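Local coordinates for stress response kinase A (Escherichia coli, PDB 1ZYL), which acts as an ATP-dependent protein kinase that phosphorylates serine and threonine, itself included, and probably suppresses the effects of oxidative stress, at residues F56-P59 / E60-T63; G148-E151 / Y152-P156; K176-D179 / E180-A184; F310-Q313 / A314-Q318. One frame throughout, in Å; residues are numbered along the deposited sequence.

In the fold
The four contacts come in series along the chain, each within one continuous run of residues. Interaction 1 is the turn between strand 52-57 and helix 64-79, at the end of a strand of the five-stranded sheet. Interactions 2, 3 and 4 lie in helices 149-161, 171-188 and 300-316. Helix 171-188 sits between the other two: interaction 3 touches interaction 2 through L153 and I182, and interaction 4 through T178 with F310 and L181 with Q313. Centres of 2 and 3 are about 12 Å apart, those of 3 and 4 about 9 Å, those of 1 and 4 about 34 Å. Interactions 1 and 2 lie near the inferred active-site residues; 3 and 4 lie away from the annotated sites.

Interaction 1. Residues F56-P59 / E60-T63; sequences FYRP and ERWT
R61 sets CG anti to the backbone N (chi1 178°) and runs straight from CG to NE, while R58 bends at chi2 and again at chi3 (58°). With these torsions R58 CG rests on R61 CB at 3.8 Å. The bends also carry the R58 guanidinium to E38. The two guanidinium planes stand nearly perpendicular, 82° apart.

The backbone between them makes a tight turn. R61 N gives a weak hydrogen bond to R58 O, 3.3 Å long. P59 and E60 are the two corner residues, and their backbone angles are close to those of a type II turn. The turn joins strand 52-57 to helix 64-79, whose N-cap is T63. The place of that helix after this strand is consistent with helix C of kinase-like folds.

W62 follows R61 and covers one side of it. W62 NE1 lies 3.3 Å above the plane of the R61 guanidinium, toward its rim, and donates to D219 O. R61 CG in turn lies over one face of the W62 ring, displaced toward the rim.

E38 uses one carboxylate oxygen for R58 NE and the other for R61 NE. R61 NH2 also forms a salt bridge with D220. The R61 side chain is about 7 Å from that of D217, the inferred magnesium ligand and active-site residue. R58 NE and R61 NE are 6.1 Å apart, and the shared carboxylate of E38 probably offsets their like charges.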
loop_
_atom_site.group_PDB
_atom_site.type_symbol
_atom_site.label_atom_id
_atom_site.label_comp_id
_atom_site.label_asym_id
_atom_site.label_seq_id
_atom_site.Cartn_x
_atom_site.Cartn_y
_atom_site.Cartn_z
ATOM N N PHE A 56 10.586 12.376 0.008
ATOM C CA PHE A 56 9.822 13.603 -0.002
ATOM C C PHE A 56 8.384 13.234 -0.235
ATOM O O PHE A 56 8.003 12.841 -1.327
ATOM C CB PHE A 56 10.299 14.554 -1.090
ATOM C CG PHE A 56 11.478 15.374 -0.687
ATOM C CD1 PHE A 56 12.729 14.789 -0.539
ATOM C CD2 PHE A 56 11.335 16.729 -0.436
ATOM C CE1 PHE A 56 13.825 15.544 -0.148
ATOM C CE2 PHE A 56 12.423 17.492 -0.044
ATOM C CZ PHE A 56 13.672 16.898 0.100
ATOM N N TYR A 57 7.593 13.340 0.819
ATOM C CA TYR A 57 6.187 13.015 0.750
ATOM C C TYR A 57 5.508 13.942 -0.240
ATOM O O TYR A 57 5.625 15.159 -0.137
ATOM C CB TYR A 57 5.588 13.147 2.146
ATOM C CG TYR A 57 6.096 12.076 3.092
ATOM C CD1 TYR A 57 5.583 10.780 3.035
ATOM C CD2 TYR A 57 7.107 12.348 4.021
ATOM C CE1 TYR A 57 6.056 9.779 3.875
ATOM C CE2 TYR A 57 7.592 11.342 4.873
ATOM C CZ TYR A 57 7.059 10.059 4.789
ATOM O OH TYR A 57 7.527 9.043 5.590
ATOM N N ARG A 58 4.808 13.366 -1.210
ATOM C CA ARG A 58 4.138 14.177 -2.214
ATOM C C ARG A 58 3.068 15.064 -1.586
ATOM O O ARG A 58 2.158 14.592 -0.896
ATOM C CB ARG A 58 3.544 13.292 -3.335
ATOM C CG ARG A 58 2.055 12.920 -3.244
ATOM C CD ARG A 58 1.423 12.795 -4.648
ATOM N NE ARG A 58 2.086 11.794 -5.490
ATOM C CZ ARG A 58 2.273 11.931 -6.800
ATOM N NH1 ARG A 58 2.882 10.987 -7.501
ATOM N NH2 ARG A 58 1.860 13.026 -7.407
ATOM N N PRO A 59 3.182 16.378 -1.800
ATOM C CA PRO A 59 2.222 17.337 -1.256
ATOM C C PRO A 59 0.783 16.959 -1.567
ATOM O O PRO A 59 0.511 16.272 -2.546
ATOM C CB PRO A 59 2.643 18.652 -1.907
ATOM C CG PRO A 59 3.352 18.212 -3.164
ATOM C CD PRO A 59 4.152 17.050 -2.680
ATOM N N GLU A 60 -0.125 17.395 -0.704
ATOM C CA GLU A 60 -1.552 17.135 -0.842
ATOM C C GLU A 60 -2.032 15.731 -0.490
ATOM O O GLU A 60 -3.230 15.507 -0.334
ATOM C CB GLU A 60 -2.002 17.493 -2.253
ATOM C CG GLU A 60 -1.631 18.912 -2.622
ATOM C CD GLU A 60 -1.597 19.821 -1.405
ATOM O OE1 GLU A 60 -2.632 19.934 -0.707
ATOM O OE2 GLU A 60 -0.528 20.415 -1.147
ATOM N N ARG A 61 -1.115 14.783 -0.353
ATOM C CA ARG A 61 -1.515 13.425 -0.017
ATOM C C ARG A 61 -1.782 13.284 1.475
ATOM O O ARG A 61 -2.928 13.147 1.889
ATOM C CB ARG A 61 -0.438 12.434 -0.458
ATOM C CG ARG A 61 -0.723 10.989 -0.111
ATOM C CD ARG A 61 0.095 10.101 -1.005
ATOM N NE ARG A 61 0.461 8.824 -0.400
ATOM C CZ ARG A 61 -0.380 7.821 -0.173
ATOM N NH1 ARG A 61 -1.661 7.932 -0.495
ATOM N NH2 ARG A 61 0.071 6.693 0.353
ATOM N N TRP A 62 -0.719 13.331 2.274
ATOM C CA TRP A 62 -0.816 13.200 3.726
ATOM C C TRP A 62 -0.532 14.520 4.446
ATOM O O TRP A 62 0.223 15.362 3.955
ATOM C CB TRP A 62 0.198 12.158 4.226
ATOM C CG TRP A 62 -0.057 10.723 3.819
ATOM C CD1 TRP A 62 0.889 9.782 3.538
ATOM C CD2 TRP A 62 -1.324 10.057 3.706
ATOM N NE1 TRP A 62 0.296 8.575 3.259
ATOM C CE2 TRP A 62 -1.061 8.714 3.353
ATOM C CE3 TRP A 62 -2.658 10.463 3.869
ATOM C CZ2 TRP A 62 -2.083 7.772 3.157
ATOM C CZ3 TRP A 62 -3.675 9.522 3.674
ATOM C CH2 TRP A 62 -3.381 8.196 3.322
ATOM N N THR A 63 -1.134 14.703 5.615
ATOM C CA THR A 63 -0.878 15.909 6.390
ATOM C C THR A 63 0.234 15.542 7.347
ATOM O O THR A 63 0.568 14.369 7.489
ATOM C CB THR A 63 -2.097 16.357 7.222
ATOM O OG1 THR A 63 -2.538 15.277 8.053
ATOM C CG2 THR A 63 -3.230 16.803 6.317
#

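Interaction 2. Residues G148-E151 / Y152-P156; sequences GLNE and YLIEP
L149 O is gripped by two backbone donors of the next turn, L153 N at 2.7 Å and I154 N at 3.1 Å. They reach it from opposite faces of its carbonyl plane. The bond to I154 N spans five residues, so the helix widens here into a pi-type turn. E155 N to N150 O repeats that spacing, though the place of N150 O is less sure. This is the start of helix 149-161, with G148 at its N-cap. A weak bond from Y152 N to G148 O, 3.4 Å long, opens the ladder.

L149 also meets L153, four residues on, through its side chain. CD2 of L149 lies on CD1 of L153 at 3.8 Å. Similar first torsions (chi1 -49° and -58°) send both side chains the same way, alongside each other. This pair looks toward helices 171-188 and 266-283.

E151 and Y152 also run alongside each other. E151 is extended, and its OE2 comes within 3.8 Å of Y152 CE1, with the carboxylate plane 71° from the ring. E151 OE1 forms a salt bridge with R222. The Y152 ring meets Y276, and its side chain is about 8 Å from that of D201, the inferred proton acceptor.

P156 kinks the helix. Its CD lies 3.4 Å from E151 O, where the N-H of residue 156 would lie if the wider pattern went on; proline has none. The carboxylates of E151 and E155 stay apart, OE1 to OE1 5.7 Å. With R222 bound to E151, repulsion between these like charges is probably modest.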
loop_
_atom_site.group_PDB
_atom_site.type_symbol
_atom_site.label_atom_id
_atom_site.label_comp_id
_atom_site.label_asym_id
_atom_site.label_seq_id
_atom_site.Cartn_x
_atom_site.Cartn_y
_atom_site.Cartn_z
ATOM N N GLY A 148 -12.169 1.483 4.331
ATOM C CA GLY A 148 -13.608 1.404 4.300
ATOM C C GLY A 148 -14.061 1.747 2.901
ATOM O O GLY A 148 -13.253 2.145 2.060
ATOM N N LEU A 149 -15.358 1.613 2.653
ATOM C CA LEU A 149 -15.937 1.870 1.338
ATOM C C LEU A 149 -15.847 3.308 0.816
ATOM O O LEU A 149 -15.769 3.523 -0.394
ATOM C CB LEU A 149 -17.399 1.422 1.341
ATOM C CG LEU A 149 -17.651 0.023 1.891
ATOM C CD1 LEU A 149 -19.074 -0.376 1.560
ATOM C CD2 LEU A 149 -16.656 -0.971 1.295
ATOM N N ASN A 150 -15.855 4.288 1.715
ATOM C CA ASN A 150 -15.796 5.685 1.296
ATOM C C ASN A 150 -14.609 6.008 0.409
ATOM O O ASN A 150 -14.775 6.414 -0.737
ATOM C CB ASN A 150 -15.766 6.615 2.505
ATOM C CG ASN A 150 -15.475 8.056 2.120
ATOM O OD1 ASN A 150 -14.555 8.681 2.655
ATOM N ND2 ASN A 150 -16.256 8.590 1.189
ATOM N N GLU A 151 -13.415 5.831 0.963
ATOM C CA GLU A 151 -12.163 6.108 0.263
ATOM C C GLU A 151 -11.869 5.140 -0.868
ATOM O O GLU A 151 -11.311 5.518 -1.900
ATOM C CB GLU A 151 -10.995 6.056 1.251
ATOM C CG GLU A 151 -9.651 6.359 0.629
ATOM C CD GLU A 151 -8.520 6.158 1.599
ATOM O OE1 GLU A 151 -7.419 6.716 1.380
ATOM O OE2 GLU A 151 -8.734 5.426 2.585
ATOM N N TYR A 152 -12.239 3.884 -0.666
ATOM C CA TYR A 152 -11.970 2.871 -1.664
ATOM C C TYR A 152 -12.977 2.731 -2.789
ATOM O O TYR A 152 -12.589 2.413 -3.905
ATOM C CB TYR A 152 -11.749 1.521 -0.975
ATOM C CG TYR A 152 -10.346 1.383 -0.438
ATOM C CD1 TYR A 152 -9.962 2.003 0.748
ATOM C CD2 TYR A 152 -9.379 0.683 -1.160
ATOM C CE1 TYR A 152 -8.644 1.928 1.201
ATOM C CE2 TYR A 152 -8.068 0.600 -0.721
ATOM C CZ TYR A 152 -7.702 1.221 0.459
ATOM O OH TYR A 152 -6.402 1.106 0.897
ATOM N N LEU A 153 -14.253 2.985 -2.513
ATOM C CA LEU A 153 -15.286 2.849 -3.544
ATOM C C LEU A 153 -16.039 4.112 -3.985
ATOM O O LEU A 153 -15.963 4.513 -5.150
ATOM C CB LEU A 153 -16.324 1.811 -3.113
ATOM C CG LEU A 153 -15.835 0.400 -2.816
ATOM C CD1 LEU A 153 -17.015 -0.484 -2.490
ATOM C CD2 LEU A 153 -15.094 -0.133 -4.011
ATOM N N ILE A 154 -16.772 4.730 -3.067
ATOM C CA ILE A 154 -17.559 5.898 -3.425
ATOM C C ILE A 154 -16.786 7.095 -3.970
ATOM O O ILE A 154 -17.247 7.735 -4.912
ATOM C CB ILE A 154 -18.461 6.343 -2.252
ATOM C CG1 ILE A 154 -17.612 6.774 -1.062
ATOM C CG2 ILE A 154 -19.378 5.196 -1.848
ATOM C CD1 ILE A 154 -18.430 7.271 0.118
ATOM N N GLU A 155 -15.619 7.399 -3.402
ATOM C CA GLU A 155 -14.833 8.536 -3.889
ATOM C C GLU A 155 -14.373 8.281 -5.321
ATOM O O GLU A 155 -14.563 9.119 -6.207
ATOM C CB GLU A 155 -13.630 8.803 -2.984
ATOM C CG GLU A 155 -13.932 9.731 -1.837
ATOM C CD GLU A 155 -12.675 10.185 -1.116
ATOM O OE1 GLU A 155 -12.123 9.396 -0.320
ATOM O OE2 GLU A 155 -12.229 11.331 -1.357
ATOM N N PRO A 156 -13.744 7.126 -5.567
ATOM C CA PRO A 156 -13.292 6.819 -6.924
ATOM C C PRO A 156 -14.460 6.893 -7.921
ATOM O O PRO A 156 -14.350 7.520 -8.973
ATOM C CB PRO A 156 -12.733 5.414 -6.782
ATOM C CG PRO A 156 -12.132 5.458 -5.417
ATOM C CD PRO A 156 -13.208 6.149 -4.604
#

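Interaction 3. Residues K176-D179 / E180-A184; sequences KATD and ELIAA
K176 and E180 form a salt bridge one turn apart on helix 171-188, the common i to i+4 arrangement of an alpha-helix. K176 NZ donates to E180 OE2 at 2.8 Å, meeting that oxygen close to the line of its C-O bond. The lysine chain starts out pointing away from its own N (chi1 -172°) and stays extended until the last torsion, about CD-CE (chi4 -68°), turns NZ back to the carboxylate. E180 is extended beyond CG and comes across to it. K176 CG also lies 3.6 Å from OE2, so the aliphatic part of the lysine runs past the acid.

The backbone beneath holds the two residues at this spacing. E180 N donates to K176 O at 3.0 Å, almost straight at 171°. I182 N reaches T178 O, and A183 N reaches D179 O, both at 2.8 Å. L181 N binds A177 O and has a weak, bent bond to T178 O.

Beyond the salt bridge, other sides of the helix meet the neighbouring helices. A177, T178 and L181 pack on helix 300-316. T178 and I182 also touch helix 149-161, and D179 makes a salt bridge to R157 of that helix. Thus one helix is held between two others, with the lysine and glutamate on its exposed side. T178 OG1 is bound by its own helix, at F174 O. This leaves the methyl to meet the next turn, T178 CG2 on I182 CG2 at 3.9 Å.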
loop_
_atom_site.group_PDB
_atom_site.type_symbol
_atom_site.label_atom_id
_atom_site.label_comp_id
_atom_site.label_asym_id
_atom_site.label_seq_id
_atom_site.Cartn_x
_atom_site.Cartn_y
_atom_site.Cartn_z
ATOM N N LYS A 176 -21.317 1.370 -15.287
ATOM C CA LYS A 176 -22.335 0.392 -14.921
ATOM C C LYS A 176 -21.650 -0.791 -14.245
ATOM O O LYS A 176 -22.078 -1.256 -13.196
ATOM C CB LYS A 176 -23.086 -0.077 -16.170
ATOM C CG LYS A 176 -24.308 -0.953 -15.922
ATOM C CD LYS A 176 -24.936 -1.329 -17.246
ATOM C CE LYS A 176 -26.232 -2.099 -17.087
ATOM N NZ LYS A 176 -26.027 -3.452 -16.519
ATOM N N ALA A 177 -20.581 -1.275 -14.859
ATOM C CA ALA A 177 -19.835 -2.383 -14.296
ATOM C C ALA A 177 -19.301 -1.975 -12.924
ATOM O O ALA A 177 -19.203 -2.807 -12.024
ATOM C CB ALA A 177 -18.683 -2.765 -15.219
ATOM N N THR A 178 -18.956 -0.700 -12.754
ATOM C CA THR A 178 -18.449 -0.245 -11.464
ATOM C C THR A 178 -19.544 -0.284 -10.397
ATOM O O THR A 178 -19.395 -0.945 -9.368
ATOM C CB THR A 178 -17.861 1.181 -11.554
ATOM O OG1 THR A 178 -16.649 1.144 -12.314
ATOM C CG2 THR A 178 -17.548 1.718 -10.176
ATOM N N ASP A 179 -20.637 0.422 -10.645
ATOM C CA ASP A 179 -21.755 0.446 -9.718
ATOM C C ASP A 179 -22.067 -0.990 -9.260
ATOM O O ASP A 179 -22.179 -1.275 -8.069
ATOM C CB ASP A 179 -22.982 1.066 -10.406
ATOM C CG ASP A 179 -22.793 2.547 -10.731
ATOM O OD1 ASP A 179 -23.665 3.137 -11.401
ATOM O OD2 ASP A 179 -21.778 3.132 -10.319
ATOM N N GLU A 180 -22.197 -1.889 -10.225
ATOM C CA GLU A 180 -22.485 -3.287 -9.947
ATOM C C GLU A 180 -21.444 -3.875 -9.015
ATOM O O GLU A 180 -21.758 -4.699 -8.155
ATOM C CB GLU A 180 -22.495 -4.083 -11.251
ATOM C CG GLU A 180 -23.875 -4.284 -11.881
ATOM C CD GLU A 180 -23.815 -4.440 -13.397
ATOM O OE1 GLU A 180 -22.820 -4.997 -13.915
ATOM O OE2 GLU A 180 -24.775 -4.005 -14.069
ATOM N N LEU A 181 -20.197 -3.452 -9.186
ATOM C CA LEU A 181 -19.129 -3.962 -8.348
ATOM C C LEU A 181 -19.242 -3.396 -6.955
ATOM O O LEU A 181 -19.170 -4.144 -5.988
ATOM C CB LEU A 181 -17.752 -3.632 -8.937
ATOM C CG LEU A 181 -16.567 -4.325 -8.246
ATOM C CD1 LEU A 181 -16.767 -5.821 -8.253
ATOM C CD2 LEU A 181 -15.271 -3.974 -8.943
ATOM N N ILE A 182 -19.432 -2.087 -6.832
ATOM C CA ILE A 182 -19.525 -1.521 -5.492
ATOM C C ILE A 182 -20.782 -2.008 -4.765
ATOM O O ILE A 182 -20.819 -2.031 -3.534
ATOM C CB ILE A 182 -19.440 0.053 -5.479
ATOM C CG1 ILE A 182 -20.821 0.680 -5.606
ATOM C CG2 ILE A 182 -18.529 0.542 -6.586
ATOM C CD1 ILE A 182 -21.521 0.893 -4.267
ATOM N N ALA A 183 -21.809 -2.408 -5.503
ATOM C CA ALA A 183 -23.005 -2.918 -4.841
ATOM C C ALA A 183 -22.651 -4.281 -4.237
ATOM O O ALA A 183 -22.985 -4.575 -3.087
ATOM C CB ALA A 183 -24.149 -3.071 -5.832
ATOM N N ALA A 184 -21.964 -5.109 -5.016
ATOM C CA ALA A 184 -21.570 -6.428 -4.553
ATOM C C ALA A 184 -20.634 -6.368 -3.349
ATOM O O ALA A 184 -20.863 -7.038 -2.349
ATOM C CB ALA A 184 -20.916 -7.201 -5.685
#

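Interaction 4. Residues F310-Q313 / A314-Q318; sequences FIEQ and AKVLQ
I311 and K315 lie side by side on the last turns of helix 300-316 and point the same way. This is the i to i+4 pairing of an alpha-helix. I311 CG2 meets K315 CE at 4.0 Å, so the methyl rests against the far end of the lysine chain. K315 reaches that far because it is fully extended beyond CG, after a first torsion (chi1 -67°) that turns the chain away from its carbonyl carbon.

E312 crosses K315 at about a right angle. Its chain bends at chi2, and OE2 comes beside the K315 CD methylene, at 3.5 Å. OE2 and K315 NZ are 4.2 Å apart, beyond a salt bridge. The opposite charges may still attract each other weakly at this exposed surface. E312 also crosses V316 at about a right angle, with OE1 near CG2.

Q313 and V316 cross obliquely, with Q313 NE2 4.1 Å from V316 CG2. The Q313 side chain touches L181 of helix 171-188 and E267 and R270 of helix 266-283. E312 and K315 are exposed, while F310, Q313 and L317 are buried against the neighbouring helices.

The backbone shows the helix coming to its end. A314 N binds F310 O at 3.2 Å in the regular way. Further on, E312 O and Q313 O each take a bond from the fourth residue and a weak one from the third, V316 N serving both. The bond from L317 N to Q313 O is 3.2 Å long. L317 also curls its side chain back toward that oxygen, CD1 lying 3.3 Å from Q313 O.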
loop_
_atom_site.group_PDB
_atom_site.type_symbol
_atom_site.label_atom_id
_atom_site.label_comp_id
_atom_site.label_asym_id
_atom_site.label_seq_id
_atom_site.Cartn_x
_atom_site.Cartn_y
_atom_site.Cartn_z
ATOM N N PHE A 310 -14.071 -5.807 -13.830
ATOM C CA PHE A 310 -15.012 -5.478 -12.783
ATOM C C PHE A 310 -16.172 -6.471 -12.842
ATOM O O PHE A 310 -16.469 -7.141 -11.858
ATOM C CB PHE A 310 -15.500 -4.027 -12.932
ATOM C CG PHE A 310 -14.465 -2.990 -12.552
ATOM C CD1 PHE A 310 -14.786 -1.640 -12.557
ATOM C CD2 PHE A 310 -13.177 -3.367 -12.161
ATOM C CE1 PHE A 310 -13.841 -0.676 -12.173
ATOM C CE2 PHE A 310 -12.222 -2.411 -11.776
ATOM C CZ PHE A 310 -12.559 -1.067 -11.782
ATOM N N ILE A 311 -16.815 -6.584 -14.000
ATOM C CA ILE A 311 -17.926 -7.518 -14.150
ATOM C C ILE A 311 -17.562 -8.911 -13.636
ATOM O O ILE A 311 -18.389 -9.601 -13.031
ATOM C CB ILE A 311 -18.369 -7.626 -15.631
ATOM C CG1 ILE A 311 -19.129 -6.356 -16.026
ATOM C CG2 ILE A 311 -19.237 -8.878 -15.842
ATOM C CD1 ILE A 311 -19.753 -6.403 -17.389
ATOM N N GLU A 312 -16.322 -9.328 -13.874
ATOM C CA GLU A 312 -15.878 -10.640 -13.423
ATOM C C GLU A 312 -15.773 -10.727 -11.897
ATOM O O GLU A 312 -16.102 -11.756 -11.302
ATOM C CB GLU A 312 -14.534 -10.985 -14.057
ATOM C CG GLU A 312 -14.590 -12.224 -14.924
ATOM C CD GLU A 312 -15.377 -13.345 -14.264
ATOM O OE1 GLU A 312 -15.052 -13.705 -13.108
ATOM O OE2 GLU A 312 -16.322 -13.862 -14.904
ATOM N N GLN A 313 -15.326 -9.640 -11.269
ATOM C CA GLN A 313 -15.181 -9.594 -9.815
ATOM C C GLN A 313 -16.505 -9.734 -9.092
ATOM O O GLN A 313 -16.567 -10.362 -8.040
ATOM C CB GLN A 313 -14.499 -8.292 -9.370
ATOM C CG GLN A 313 -13.015 -8.443 -9.087
ATOM C CD GLN A 313 -12.739 -9.390 -7.936
ATOM O OE1 GLN A 313 -13.148 -9.137 -6.810
ATOM N NE2 GLN A 313 -12.039 -10.484 -8.214
ATOM N N ALA A 314 -17.561 -9.146 -9.643
ATOM C CA ALA A 314 -18.871 -9.242 -9.005
ATOM C C ALA A 314 -19.353 -10.699 -8.998
ATOM O O ALA A 314 -20.061 -11.122 -8.082
ATOM C CB ALA A 314 -19.878 -8.346 -9.717
ATOM N N LYS A 315 -18.956 -11.466 -10.008
ATOM C CA LYS A 315 -19.349 -12.865 -10.080
ATOM C C LYS A 315 -18.617 -13.691 -9.023
ATOM O O LYS A 315 -19.137 -14.689 -8.521
ATOM C CB LYS A 315 -19.075 -13.413 -11.479
ATOM C CG LYS A 315 -19.963 -12.778 -12.538
ATOM C CD LYS A 315 -19.660 -13.285 -13.933
ATOM C CE LYS A 315 -20.538 -12.583 -14.962
ATOM N NZ LYS A 315 -20.101 -12.884 -16.358
ATOM N N VAL A 316 -17.409 -13.262 -8.682
ATOM C CA VAL A 316 -16.612 -13.943 -7.676
ATOM C C VAL A 316 -17.232 -13.698 -6.308
ATOM O O VAL A 316 -17.111 -14.519 -5.398
ATOM C CB VAL A 316 -15.172 -13.409 -7.679
ATOM C CG1 VAL A 316 -14.363 -14.049 -6.568
ATOM C CG2 VAL A 316 -14.534 -13.682 -9.027
ATOM N N LEU A 317 -17.904 -12.560 -6.180
ATOM C CA LEU A 317 -18.550 -12.163 -4.934
ATOM C C LEU A 317 -19.934 -12.790 -4.765
ATOM O O LEU A 317 -20.567 -12.634 -3.723
ATOM C CB LEU A 317 -18.653 -10.631 -4.874
ATOM C CG LEU A 317 -17.322 -9.877 -4.768
ATOM C CD1 LEU A 317 -17.432 -8.502 -5.396
ATOM C CD2 LEU A 317 -16.911 -9.777 -3.320
ATOM N N GLN A 318 -20.396 -13.501 -5.789
ATOM C CA GLN A 318 -21.711 -14.138 -5.746
ATOM C C GLN A 318 -21.658 -15.623 -6.081
ATOM O O GLN A 318 -20.843 -16.063 -6.896
ATOM C CB GLN A 318 -22.664 -13.432 -6.708
ATOM C CG GLN A 318 -23.133 -12.078 -6.218
ATOM C CD GLN A 318 -23.767 -11.249 -7.319
ATOM O OE1 GLN A 318 -23.077 -10.733 -8.202
ATOM N NE2 GLN A 318 -25.090 -11.122 -7.276
#